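Local coordinates for BH1478 protein (Bacillus halodurans, PDB 2QUP) that is of unknown function but folds as a single, almost wholly helical chain of four long helices, as a member of the DUF327 family, at residues 79-82 and 83-87; 94-98 and 99-103; 110-113 and 114-117; 128-131 and 132-135; 138-141 and 142-145. All blocks are in the same frame, centred on the assembly; numbering follows the deposited sequence.

Contact 1 of 5, residues 79-82 and 83-87; sequences DAVE and LGLRL
Val81 and Leu85, one turn apart on helix 63-88, lie side by side and point the same way, with Val81 CG1 3.9 Å from Leu85 CD1. That methyl stands anti to the valine's backbone N (chi1 179°), which carries it forward along the helix to its apolar partner. Leu85 CG also rests 3.3 Å from Val81 O, the oxygen that accepts Leu85 N at 2.9 Å. The backbone bonds around this pair run from residue i+4 back to i: Gly84 N reaches Ala80 O at 2.7 Å, Leu83 N reaches Asp79 O at 3.1 Å, and the bond from Arg86 N to Glu82 O is weak. Charge contributes less. Glu82 OE1 and Arg86 NH1 remain 4.4 Å apart, beyond a salt bridge, and Arg86 NE pairs instead with Asp36 of helix 27-60. With an alanine in place of Leu85, Val81 CG1 would probably lose this apolar neighbour, and a gap would open toward Arg98 and Tyr102 of helix 98-120. The chemistry implies an amphipathic helix inside a bundle: apolar groups such as Ala80 and Val81 meet helix 126-144, while the charge of Arg86 is drawn to an acidic partner on another helix.

Contact 2 of 5, residues 94-98 and 99-103; sequences NRRGR and TKIYK
Arg98 and Tyr102 run alongside each other, one turn apart at the start of helix 98-120, with the guanidinium and phenol planes 78° apart. The hydroxyl comes in at the guanidinium edge, near its plane, and Arg98 NE gives Tyr102 OH a weak hydrogen bond of 3.4 Å. At its other end the ring turns a face to the arginine's backbone, Tyr102 CG lying 3.2 Å from Arg98 O. The same oxygen also accepts Tyr102 N at 2.9 Å. Replacing the tyrosine by an alanine would probably leave Arg98 NE without this acceptor and its side chain freer to swing. Arg96 and Ile101 are set quite differently, crossing at about a right angle, with Arg96 NH2 3.6 Å from Ile101 CG1. The bend at chi3 (-53°) helps turn the guanidinium back toward the helix. Gly97, just before the helix, holds the N-cap position at a positive phi of 103°, where a CB would jam against the preceding carbonyl, and Gly97 O receives only weak bonds from Lys100 N and Ile101 N. A water links Arg96 O to Lys100 N, its second bond weak. Around this helix start, Glu88 of helix 63-88 accepts from the backbone N atoms of Arg96 and Gly97, Arg96 NH2 bonds Ile143 O of helix 126-144, and Leu85 of helix 63-88 packs on Arg98 and Tyr102.

Contact 3 of 5, residues 110-113 and 114-117; sequences RKLL and DLTD
The guanidinium of Arg110 and the carboxylate of Asp114 have their planes 70° apart, and Asp114 OD1 approaches the guanidinium obliquely. The result is an i to i+4 salt bridge on the exposed side of helix 98-120, at 3.3 Å from Arg110 NH1 to Asp114 OD1. The two carboxylate oxygens are used differently: while OD1 faces the arginine, OD2 accepts a water at 2.7 Å, and that water donates a second time to Arg110 O. Asp114 is thereby tied to one residue through side chain, solvent and backbone, since Asp114 N also bonds Arg110 O at 3.2 Å. The arginine is shared as well, its NE forming a salt bridge with Glu107 one turn back. Leu115 and the chain of Lys111 carry the packing, both touching Ile136 of helix 126-144, while the lysine's charge has a long, weak ion pair with Glu135 of the same helix. Thr116 grips the Leu112 carbonyl twice. With chi1 at -49° its hydroxyl sits beside its own backbone N, and it can bond back down the helix while OG1 also pairs with Lys70 of helix 63-88. Thr116 OG1 and Thr116 N both reach Leu112 O, at 2.9 and 3.0 Å, from opposite faces of the carbonyl plane.

Contact 4 of 5, residues 128-131 and 132-135; sequences DILN and MVGE
Val133 lies over the carbonyls of the preceding turn of helix 126-144, those of Ile129 and Leu130. Its CB hangs 3.9 Å from Ile129 O and nearly the same distance from Leu130 O. From there the two methyls part. CG1, beside the backbone N (chi1 -48°), comes to 3.3 Å from Ile129 O, an oxygen that also accepts Val133 N at 3.0 Å. CG2 falls between the backbone N and the carbonyl carbon and is pressed to 3.1 Å from Leu130 O, a tight fit. The same methyl lies 4.3 Å from Leu130 CD1, a loose apolar touch. Leu130 and Ile129 then carry the packing outward, the first to Lys55 and Ser58 of helix 27-60 and the second to Val119 of helix 98-120. Beyond the valine the backbone bonding slackens for one residue: Gly134 N divides two weak bonds between Leu130 O and Asn131 O. Regular spacing returns at once, Glu135 N bonding Asn131 O at 3.0 Å. Bonds from i+4 back to i make this a turn of alpha-helix, and the packing of Ile129 and Leu130 against two other helices places it within a four-helix bundle.

Contact 5 of 5, residues 138-141 and 142-145; sequences GLLI and NIYA
Over residues 139-143 the backbone bonds run from i+3 back to i, Asn142 N reaching Leu139 O weakly at 3.1 Å and Ile143 N reaching Leu140 O at 3.3 Å from well above the carbonyl plane, 67° out of it. This is the weakly bonded last turn of helix 126-144, close to the C-terminus of the chain. Its apolar side is built by Leu140 and Ile143, which lie alongside and point the same way, with Leu140 CD2 3.8 Å from Ile143 CD1. Together they enter the interior of the bundle, Leu140 against Phe76 and Val77 and Ile143 against Ala80 and Val81, all on helix 63-88. Asn142 folds its amide back over the previous turn, bringing ND2 to 3.0 Å from Gly138 O, but the angle is too poor for a hydrogen bond. The backbone oxygens at this helix end meet the guanidinium of Arg96, whose NH1 reaches Asn142 O weakly. That gathers a positive charge near the negative end of the helix dipole, probably a favourable pairing. On another side Tyr144 turns back over the backbone, its CG placed between the backbone N and the carbonyl carbon (chi1 57°), and the side chain touches Leu43 of helix 27-60. One face of the ring receives Ile141 O, off-centre toward the rim and closest to Tyr144 CE2, at 3.2 Å.

Four contacts are turns of helices, while contact 2 joins a loop to the first turn of helix 98-120. Contacts 1, 2 and 5 touch one another: the centres of 1 and 2, and of 1 and 5, lie about 10 Å apart, those of 2 and 5 about 11 Å. At the other end contacts 3 and 4 touch, about 11 Å between centres. Contact 1 lies across the chain's centre from both. Contact 5, its centre about 17 Å from that of contact 3 and 16 Å from that of contact 4, touches the former and shares a helix with the latter. No active site is known; a glycerol, probably from crystallisation, lies about 4 Å from the side chain of Leu113.

Contact 1 of 5, residues 79-82 and 83-87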
loop_
_atom_site.group_PDB
_atom_site.type_symbol
_atom_site.label_atom_id
_atom_site.label_comp_id
_atom_site.label_asym_id
_atom_site.label_seq_id
_atom_site.Cartn_x
_atom_site.Cartn_y
_atom_site.Cartn_z
ATOM N N ASP A 79 4.013 -0.544 7.111
ATOM C CA ASP A 79 3.676 0.658 7.874
ATOM C C ASP A 79 2.180 0.876 8.037
ATOM O O ASP A 79 1.743 1.402 9.051
ATOM C CB ASP A 79 4.307 1.895 7.244
ATOM C CG ASP A 79 5.810 1.951 7.440
ATOM O OD1 ASP A 79 6.462 2.749 6.738
ATOM O OD2 ASP A 79 6.345 1.204 8.288
ATOM N N ALA A 80 1.405 0.493 7.025
ATOM C CA ALA A 80 -0.041 0.608 7.075
ATOM C C ALA A 80 -0.713 -0.384 8.018
ATOM O O ALA A 80 -1.664 -0.009 8.715
ATOM C CB ALA A 80 -0.632 0.491 5.691
ATOM N N VAL A 81 -0.239 -1.634 8.036
ATOM C CA VAL A 81 -0.701 -2.636 9.027
ATOM C C VAL A 81 -0.430 -2.172 10.452
ATOM O O VAL A 81 -1.295 -2.268 11.308
ATOM C CB VAL A 81 -0.085 -4.051 8.820
ATOM C CG1 VAL A 81 -0.590 -5.036 9.892
ATOM C CG2 VAL A 81 -0.444 -4.614 7.474
ATOM N N GLU A 82 0.770 -1.654 10.691
ATOM C CA GLU A 82 1.147 -1.153 12.009
ATOM C C GLU A 82 0.244 -0.018 12.472
ATOM O O GLU A 82 -0.223 -0.039 13.609
ATOM C CB GLU A 82 2.604 -0.709 12.021
ATOM C CG GLU A 82 3.195 -0.631 13.413
ATOM C CD GLU A 82 4.402 0.271 13.482
ATOM O OE1 GLU A 82 4.974 0.402 14.583
ATOM O OE2 GLU A 82 4.781 0.850 12.438
ATOM N N LEU A 83 -0.022 0.948 11.587
ATOM C CA LEU A 83 -1.025 1.984 11.848
ATOM C C LEU A 83 -2.457 1.455 12.010
ATOM O O LEU A 83 -3.131 1.802 12.977
ATOM C CB LEU A 83 -0.977 3.086 10.781
ATOM C CG LEU A 83 -1.888 4.300 10.992
ATOM C CD1 LEU A 83 -1.549 5.046 12.293
ATOM C CD2 LEU A 83 -1.858 5.237 9.792
ATOM N N GLY A 84 -2.912 0.631 11.064
ATOM C CA GLY A 84 -4.217 -0.031 11.140
ATOM C C GLY A 84 -4.567 -0.719 12.449
ATOM O O GLY A 84 -5.655 -0.509 12.997
ATOM N N LEU A 85 -3.631 -1.524 12.946
ATOM C CA LEU A 85 -3.800 -2.257 14.191
ATOM C C LEU A 85 -3.831 -1.341 15.404
ATOM O O LEU A 85 -4.507 -1.650 16.382
ATOM C CB LEU A 85 -2.703 -3.323 14.369
ATOM C CG LEU A 85 -2.613 -4.500 13.385
ATOM C CD1 LEU A 85 -1.372 -5.317 13.686
ATOM C CD2 LEU A 85 -3.868 -5.398 13.401
ATOM N N ARG A 86 -3.110 -0.224 15.350
ATOM C CA ARG A 86 -3.172 0.742 16.449
ATOM C C ARG A 86 -4.483 1.528 16.460
ATOM O O ARG A 86 -5.085 1.725 17.518
ATOM C CB ARG A 86 -1.987 1.694 16.413
ATOM C CG ARG A 86 -1.586 2.223 17.780
ATOM C CD ARG A 86 -0.202 2.873 17.749
ATOM N NE ARG A 86 -0.097 3.982 16.793
ATOM C CZ ARG A 86 0.664 3.972 15.699
ATOM N NH1 ARG A 86 1.397 2.907 15.401
ATOM N NH2 ARG A 86 0.695 5.031 14.900
ATOM N N LEU A 87 -4.930 1.951 15.278
ATOM C CA LEU A 87 -6.196 2.665 15.124
ATOM C C LEU A 87 -7.402 1.857 15.573
ATOM O O LEU A 87 -8.387 2.443 16.022
ATOM C CB LEU A 87 -6.416 3.095 13.682
ATOM C CG LEU A 87 -5.569 4.219 13.094
ATOM C CD1 LEU A 87 -6.104 4.577 11.710
ATOM C CD2 LEU A 87 -5.534 5.431 14.020
#

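Contact 2 of 5, residues 94-98 and 99-103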
loop_
_atom_site.group_PDB
_atom_site.type_symbol
_atom_site.label_atom_id
_atom_site.label_comp_id
_atom_site.label_asym_id
_atom_site.label_seq_id
_atom_site.Cartn_x
_atom_site.Cartn_y
_atom_site.Cartn_z
ATOM N N ASN A 94 -12.968 3.568 15.624
ATOM C CA ASN A 94 -13.439 2.224 15.937
ATOM C C ASN A 94 -13.865 1.279 14.768
ATOM O O ASN A 94 -13.957 1.685 13.606
ATOM C CB ASN A 94 -14.459 2.266 17.075
ATOM C CG ASN A 94 -14.095 1.322 18.207
ATOM O OD1 ASN A 94 -13.017 1.435 18.804
ATOM N ND2 ASN A 94 -14.979 0.370 18.494
ATOM N N ARG A 95 -14.149 0.022 15.107
ATOM C CA ARG A 95 -13.395 -1.128 14.596
ATOM C C ARG A 95 -13.842 -1.683 13.248
ATOM O O ARG A 95 -15.023 -1.683 12.930
ATOM C CB ARG A 95 -13.342 -2.246 15.637
ATOM C CG ARG A 95 -12.329 -2.006 16.755
ATOM C CD ARG A 95 -12.335 -3.114 17.811
ATOM N NE ARG A 95 -11.947 -4.411 17.257
ATOM C CZ ARG A 95 -12.796 -5.404 17.001
ATOM N NH1 ARG A 95 -14.085 -5.254 17.269
ATOM N NH2 ARG A 95 -12.360 -6.549 16.493
ATOM N N ARG A 96 -12.867 -2.142 12.460
ATOM C CA ARG A 96 -13.118 -2.950 11.264
ATOM C C ARG A 96 -12.768 -4.410 11.517
ATOM O O ARG A 96 -13.303 -5.303 10.855
ATOM C CB ARG A 96 -12.277 -2.449 10.097
ATOM C CG ARG A 96 -12.833 -1.254 9.359
ATOM C CD ARG A 96 -11.908 -0.873 8.226
ATOM N NE ARG A 96 -10.549 -0.697 8.737
ATOM C CZ ARG A 96 -9.443 -1.083 8.111
ATOM N NH1 ARG A 96 -9.503 -1.673 6.926
ATOM N NH2 ARG A 96 -8.265 -0.873 8.684
ATOM N N GLY A 97 -11.864 -4.657 12.465
ATOM C CA GLY A 97 -11.392 -6.026 12.710
ATOM C C GLY A 97 -10.014 -6.345 12.147
ATOM O O GLY A 97 -9.684 -5.952 11.024
ATOM N N ARG A 98 -9.209 -7.078 12.920
ATOM C CA ARG A 98 -7.938 -7.628 12.437
ATOM C C ARG A 98 -8.146 -8.541 11.236
ATOM O O ARG A 98 -7.394 -8.481 10.260
ATOM C CB ARG A 98 -7.270 -8.442 13.536
ATOM C CG ARG A 98 -6.609 -7.604 14.615
ATOM C CD ARG A 98 -6.310 -8.469 15.823
ATOM N NE ARG A 98 -5.090 -9.258 15.655
ATOM C CZ ARG A 98 -4.813 -10.379 16.320
ATOM N NH1 ARG A 98 -5.674 -10.882 17.198
ATOM N NH2 ARG A 98 -3.668 -11.007 16.101
ATOM N N THR A 99 -9.173 -9.378 11.314
ATOM C CA THR A 99 -9.583 -10.218 10.190
ATOM C C THR A 99 -9.597 -9.462 8.847
ATOM O O THR A 99 -8.959 -9.916 7.895
ATOM C CB THR A 99 -10.905 -10.949 10.483
ATOM O OG1 THR A 99 -10.767 -11.709 11.698
ATOM C CG2 THR A 99 -11.282 -11.908 9.352
ATOM N N LYS A 100 -10.258 -8.301 8.798
ATOM C CA LYS A 100 -10.401 -7.513 7.562
ATOM C C LYS A 100 -9.067 -6.974 7.038
ATOM O O LYS A 100 -8.770 -7.092 5.849
ATOM C CB LYS A 100 -11.408 -6.369 7.755
ATOM C CG LYS A 100 -11.508 -5.439 6.551
ATOM C CD LYS A 100 -12.914 -5.030 6.237
ATOM C CE LYS A 100 -13.106 -4.935 4.724
ATOM N NZ LYS A 100 -13.150 -6.285 4.110
ATOM N N ILE A 101 -8.274 -6.408 7.950
ATOM C CA ILE A 101 -6.971 -5.845 7.681
ATOM C C ILE A 101 -6.086 -6.912 7.066
ATOM O O ILE A 101 -5.487 -6.704 6.013
ATOM C CB ILE A 101 -6.341 -5.334 9.015
ATOM C CG1 ILE A 101 -7.154 -4.148 9.574
ATOM C CG2 ILE A 101 -4.874 -4.944 8.842
ATOM C CD1 ILE A 101 -6.502 -3.438 10.796
ATOM N N TYR A 102 -6.044 -8.070 7.717
ATOM C CA TYR A 102 -5.296 -9.222 7.222
ATOM C C TYR A 102 -5.802 -9.728 5.876
ATOM O O TYR A 102 -4.993 -10.126 5.039
ATOM C CB TYR A 102 -5.352 -10.367 8.215
ATOM C CG TYR A 102 -4.677 -10.043 9.521
ATOM C CD1 TYR A 102 -3.690 -9.061 9.601
ATOM C CD2 TYR A 102 -5.023 -10.719 10.676
ATOM C CE1 TYR A 102 -3.060 -8.763 10.828
ATOM C CE2 TYR A 102 -4.389 -10.420 11.901
ATOM C CZ TYR A 102 -3.426 -9.444 11.953
ATOM O OH TYR A 102 -2.802 -9.155 13.168
ATOM N N LYS A 103 -7.117 -9.701 5.671
ATOM C CA LYS A 103 -7.701 -10.131 4.397
ATOM C C LYS A 103 -7.287 -9.215 3.235
ATOM O O LYS A 103 -7.165 -9.655 2.084
ATOM C CB LYS A 103 -9.228 -10.187 4.485
ATOM C CG LYS A 103 -9.911 -10.746 3.198
ATOM C CD LYS A 103 -11.305 -10.125 2.875
ATOM C CE LYS A 103 -11.273 -8.614 2.511
ATOM N NZ LYS A 103 -11.117 -8.283 1.049
HETATM O O HOH W 1 -13.096 -8.084 10.135
#

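Contact 3 of 5, residues 110-113 and 114-117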
loop_
_atom_site.group_PDB
_atom_site.type_symbol
_atom_site.label_atom_id
_atom_site.label_comp_id
_atom_site.label_asym_id
_atom_site.label_seq_id
_atom_site.Cartn_x
_atom_site.Cartn_y
_atom_site.Cartn_z
ATOM N N ARG A 110 -1.640 -11.546 -3.282
ATOM C CA ARG A 110 -2.211 -12.206 -4.474
ATOM C C ARG A 110 -2.013 -11.379 -5.740
ATOM O O ARG A 110 -1.491 -11.887 -6.736
ATOM C CB ARG A 110 -3.697 -12.416 -4.281
ATOM C CG ARG A 110 -4.109 -13.832 -3.913
ATOM C CD ARG A 110 -5.198 -14.355 -4.842
ATOM N NE ARG A 110 -6.205 -13.345 -5.191
ATOM C CZ ARG A 110 -6.526 -12.973 -6.436
ATOM N NH1 ARG A 110 -5.924 -13.516 -7.484
ATOM N NH2 ARG A 110 -7.458 -12.051 -6.634
ATOM N N LYS A 111 -2.429 -10.107 -5.681
ATOM C CA LYS A 111 -2.297 -9.155 -6.788
ATOM C C LYS A 111 -0.862 -8.851 -7.241
ATOM O O LYS A 111 -0.609 -8.744 -8.434
ATOM C CB LYS A 111 -3.060 -7.847 -6.491
ATOM C CG LYS A 111 -4.605 -7.928 -6.547
ATOM C CD LYS A 111 -5.120 -8.750 -7.742
ATOM C CE LYS A 111 -6.646 -8.876 -7.742
ATOM N NZ LYS A 111 -7.172 -9.778 -8.832
ATOM N N LEU A 112 0.049 -8.688 -6.284
ATOM C CA LEU A 112 1.451 -8.477 -6.581
ATOM C C LEU A 112 2.058 -9.619 -7.391
ATOM O O LEU A 112 2.807 -9.376 -8.344
ATOM C CB LEU A 112 2.246 -8.255 -5.288
ATOM C CG LEU A 112 2.090 -6.854 -4.718
ATOM C CD1 LEU A 112 2.895 -6.693 -3.365
ATOM C CD2 LEU A 112 2.546 -5.791 -5.765
ATOM N N LEU A 113 1.708 -10.855 -7.028
ATOM C CA LEU A 113 2.197 -12.045 -7.729
ATOM C C LEU A 113 1.624 -12.084 -9.140
ATOM O O LEU A 113 2.317 -12.456 -10.074
ATOM C CB LEU A 113 1.806 -13.316 -6.969
ATOM C CG LEU A 113 2.473 -13.591 -5.616
ATOM C CD1 LEU A 113 1.756 -14.739 -4.877
ATOM C CD2 LEU A 113 3.945 -13.904 -5.793
ATOM N N ASP A 114 0.372 -11.666 -9.289
ATOM C CA ASP A 114 -0.295 -11.637 -10.601
ATOM C C ASP A 114 0.258 -10.565 -11.530
ATOM O O ASP A 114 0.200 -10.678 -12.768
ATOM C CB ASP A 114 -1.790 -11.397 -10.420
ATOM C CG ASP A 114 -2.525 -12.630 -9.957
ATOM O OD1 ASP A 114 -3.735 -12.507 -9.697
ATOM O OD2 ASP A 114 -1.902 -13.715 -9.857
ATOM N N LEU A 115 0.772 -9.520 -10.907
ATOM C CA LEU A 115 1.413 -8.424 -11.596
ATOM C C LEU A 115 2.781 -8.832 -12.124
ATOM O O LEU A 115 3.080 -8.589 -13.285
ATOM C CB LEU A 115 1.561 -7.221 -10.645
ATOM C CG LEU A 115 2.280 -5.982 -11.170
ATOM C CD1 LEU A 115 1.484 -5.317 -12.290
ATOM C CD2 LEU A 115 2.510 -5.002 -10.044
ATOM N N THR A 116 3.609 -9.424 -11.254
ATOM C CA THR A 116 4.848 -10.067 -11.651
ATOM C C THR A 116 4.714 -10.939 -12.884
ATOM O O THR A 116 5.485 -10.813 -13.826
ATOM C CB THR A 116 5.464 -10.840 -10.504
ATOM O OG1 THR A 116 5.506 -9.988 -9.358
ATOM C CG2 THR A 116 6.892 -11.229 -10.843
ATOM N N ASP A 117 3.692 -11.778 -12.892
ATOM C CA ASP A 117 3.398 -12.621 -14.023
ATOM C C ASP A 117 3.151 -11.842 -15.298
ATOM O O ASP A 117 3.669 -12.192 -16.364
ATOM C CB ASP A 117 2.191 -13.477 -13.698
ATOM C CG ASP A 117 2.449 -14.922 -13.946
ATOM O OD1 ASP A 117 3.312 -15.509 -13.247
ATOM O OD2 ASP A 117 1.801 -15.464 -14.867
HETATM O O HOH W 2 -2.083 -14.684 -7.382
#

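Contact 4 of 5, residues 128-131 and 132-135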
loop_
_atom_site.group_PDB
_atom_site.type_symbol
_atom_site.label_atom_id
_atom_site.label_comp_id
_atom_site.label_asym_id
_atom_site.label_seq_id
_atom_site.Cartn_x
_atom_site.Cartn_y
_atom_site.Cartn_z
ATOM N N ASP A 128 -3.463 -2.302 -19.098
ATOM C CA ASP A 128 -3.726 -3.421 -18.182
ATOM C C ASP A 128 -2.815 -3.354 -16.962
ATOM O O ASP A 128 -3.279 -3.537 -15.855
ATOM C CB ASP A 128 -3.531 -4.765 -18.889
ATOM C CG ASP A 128 -4.447 -4.941 -20.097
ATOM O OD1 ASP A 128 -5.530 -4.324 -20.159
ATOM O OD2 ASP A 128 -4.072 -5.707 -21.001
ATOM N N ILE A 129 -1.530 -3.090 -17.177
ATOM C CA ILE A 129 -0.567 -2.885 -16.074
ATOM C C ILE A 129 -0.941 -1.711 -15.157
ATOM O O ILE A 129 -0.937 -1.834 -13.930
ATOM C CB ILE A 129 0.880 -2.792 -16.604
ATOM C CG1 ILE A 129 1.255 -4.115 -17.289
ATOM C CG2 ILE A 129 1.865 -2.435 -15.494
ATOM C CD1 ILE A 129 2.722 -4.353 -17.504
ATOM N N LEU A 130 -1.313 -0.589 -15.772
ATOM C CA LEU A 130 -1.924 0.531 -15.075
ATOM C C LEU A 130 -3.124 0.147 -14.212
ATOM O O LEU A 130 -3.202 0.544 -13.042
ATOM C CB LEU A 130 -2.279 1.637 -16.071
ATOM C CG LEU A 130 -2.486 3.061 -15.585
ATOM C CD1 LEU A 130 -1.317 3.514 -14.661
ATOM C CD2 LEU A 130 -2.608 3.939 -16.816
ATOM N N ASN A 131 -4.052 -0.636 -14.766
ATOM C CA ASN A 131 -5.219 -1.109 -14.014
ATOM C C ASN A 131 -4.848 -1.937 -12.805
ATOM O O ASN A 131 -5.401 -1.725 -11.726
ATOM C CB ASN A 131 -6.177 -1.887 -14.907
ATOM C CG ASN A 131 -6.836 -1.002 -15.952
ATOM O OD1 ASN A 131 -7.267 0.118 -15.660
ATOM N ND2 ASN A 131 -6.912 -1.499 -17.180
ATOM N N MET A 132 -3.871 -2.829 -13.000
ATOM C CA MET A 132 -3.376 -3.723 -11.953
ATOM C C MET A 132 -2.782 -2.943 -10.789
ATOM O O MET A 132 -3.022 -3.276 -9.624
ATOM C CB MET A 132 -2.322 -4.691 -12.518
ATOM C CG MET A 132 -2.864 -5.775 -13.463
ATOM S SD MET A 132 -1.546 -6.649 -14.354
ATOM C CE MET A 132 -2.438 -7.233 -15.809
ATOM N N VAL A 133 -1.998 -1.909 -11.099
ATOM C CA VAL A 133 -1.430 -1.073 -10.034
ATOM C C VAL A 133 -2.491 -0.187 -9.353
ATOM O O VAL A 133 -2.329 0.219 -8.219
ATOM C CB VAL A 133 -0.187 -0.257 -10.497
ATOM C CG1 VAL A 133 0.823 -1.153 -11.253
ATOM C CG2 VAL A 133 -0.587 0.953 -11.338
ATOM N N GLY A 134 -3.586 0.100 -10.043
ATOM C CA GLY A 134 -4.602 1.000 -9.514
ATOM C C GLY A 134 -5.489 0.230 -8.563
ATOM O O GLY A 134 -6.024 0.788 -7.618
ATOM N N GLU A 135 -5.617 -1.071 -8.830
ATOM C CA GLU A 135 -6.280 -2.033 -7.957
ATOM C C GLU A 135 -5.532 -2.217 -6.671
ATOM O O GLU A 135 -6.119 -2.211 -5.610
ATOM C CB GLU A 135 -6.278 -3.381 -8.621
ATOM C CG GLU A 135 -7.555 -3.718 -9.287
ATOM C CD GLU A 135 -7.656 -5.192 -9.513
ATOM O OE1 GLU A 135 -7.452 -5.614 -10.668
ATOM O OE2 GLU A 135 -7.907 -5.929 -8.528
#

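Contact 5 of 5, residues 138-141 and 142-145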
loop_
_atom_site.group_PDB
_atom_site.type_symbol
_atom_site.label_atom_id
_atom_site.label_comp_id
_atom_site.label_asym_id
_atom_site.label_seq_id
_atom_site.Cartn_x
_atom_site.Cartn_y
_atom_site.Cartn_z
ATOM N N GLY A 138 -5.862 0.723 -4.532
ATOM C CA GLY A 138 -7.178 0.611 -3.908
ATOM C C GLY A 138 -7.228 -0.291 -2.690
ATOM O O GLY A 138 -7.795 0.071 -1.665
ATOM N N LEU A 139 -6.614 -1.463 -2.787
ATOM C CA LEU A 139 -6.423 -2.299 -1.617
ATOM C C LEU A 139 -5.522 -1.610 -0.566
ATOM O O LEU A 139 -5.825 -1.630 0.635
ATOM C CB LEU A 139 -5.872 -3.658 -2.034
ATOM C CG LEU A 139 -6.794 -4.466 -2.968
ATOM C CD1 LEU A 139 -6.064 -5.636 -3.605
ATOM C CD2 LEU A 139 -8.000 -4.950 -2.216
ATOM N N LEU A 140 -4.446 -0.988 -1.012
ATOM C CA LEU A 140 -3.430 -0.444 -0.076
ATOM C C LEU A 140 -3.941 0.611 0.887
ATOM O O LEU A 140 -3.568 0.656 2.083
ATOM C CB LEU A 140 -2.265 0.154 -0.858
ATOM C CG LEU A 140 -1.167 -0.762 -1.414
ATOM C CD1 LEU A 140 -0.146 0.085 -2.140
ATOM C CD2 LEU A 140 -0.488 -1.620 -0.353
ATOM N N ILE A 141 -4.754 1.514 0.355
ATOM C CA ILE A 141 -5.266 2.612 1.169
ATOM C C ILE A 141 -6.301 2.122 2.195
ATOM O O ILE A 141 -6.536 2.769 3.208
ATOM C CB ILE A 141 -5.815 3.782 0.299
ATOM C CG1 ILE A 141 -6.920 3.296 -0.637
ATOM C CG2 ILE A 141 -4.704 4.450 -0.511
ATOM C CD1 ILE A 141 -7.573 4.399 -1.445
ATOM N N ASN A 142 -6.919 0.974 1.922
ATOM C CA ASN A 142 -7.859 0.363 2.858
ATOM C C ASN A 142 -7.220 -0.407 4.015
ATOM O O ASN A 142 -7.938 -0.891 4.887
ATOM C CB ASN A 142 -8.774 -0.595 2.133
ATOM C CG ASN A 142 -9.663 0.087 1.128
ATOM O OD1 ASN A 142 -9.998 1.256 1.261
ATOM N ND2 ASN A 142 -10.066 -0.661 0.116
ATOM N N ILE A 143 -5.895 -0.556 4.007
ATOM C CA ILE A 143 -5.210 -1.357 5.030
ATOM C C ILE A 143 -5.401 -0.699 6.370
ATOM O O ILE A 143 -5.861 -1.340 7.318
ATOM C CB ILE A 143 -3.679 -1.603 4.751
ATOM C CG1 ILE A 143 -3.494 -2.644 3.641
ATOM C CG2 ILE A 143 -3.033 -2.240 5.975
ATOM C CD1 ILE A 143 -2.116 -2.648 2.972
ATOM N N TYR A 144 -5.068 0.584 6.448
ATOM C CA TYR A 144 -4.909 1.210 7.749
ATOM C C TYR A 144 -6.264 1.600 8.324
ATOM O O TYR A 144 -6.519 1.407 9.516
ATOM C CB TYR A 144 -3.934 2.387 7.702
ATOM C CG TYR A 144 -4.305 3.463 6.714
ATOM C CD1 TYR A 144 -5.172 4.494 7.074
ATOM C CD2 TYR A 144 -3.795 3.451 5.416
ATOM C CE1 TYR A 144 -5.536 5.470 6.176
ATOM C CE2 TYR A 144 -4.146 4.434 4.513
ATOM C CZ TYR A 144 -5.018 5.440 4.903
ATOM O OH TYR A 144 -5.381 6.423 4.021
ATOM N N ALA A 145 -7.144 2.104 7.466
ATOM C CA ALA A 145 -8.490 2.453 7.871
ATOM C C ALA A 145 -9.340 2.574 6.637
ATOM O O ALA A 145 -8.806 2.806 5.558
ATOM C CB ALA A 145 -8.498 3.748 8.655
ATOM O OXT ALA A 145 -10.559 2.441 6.707
#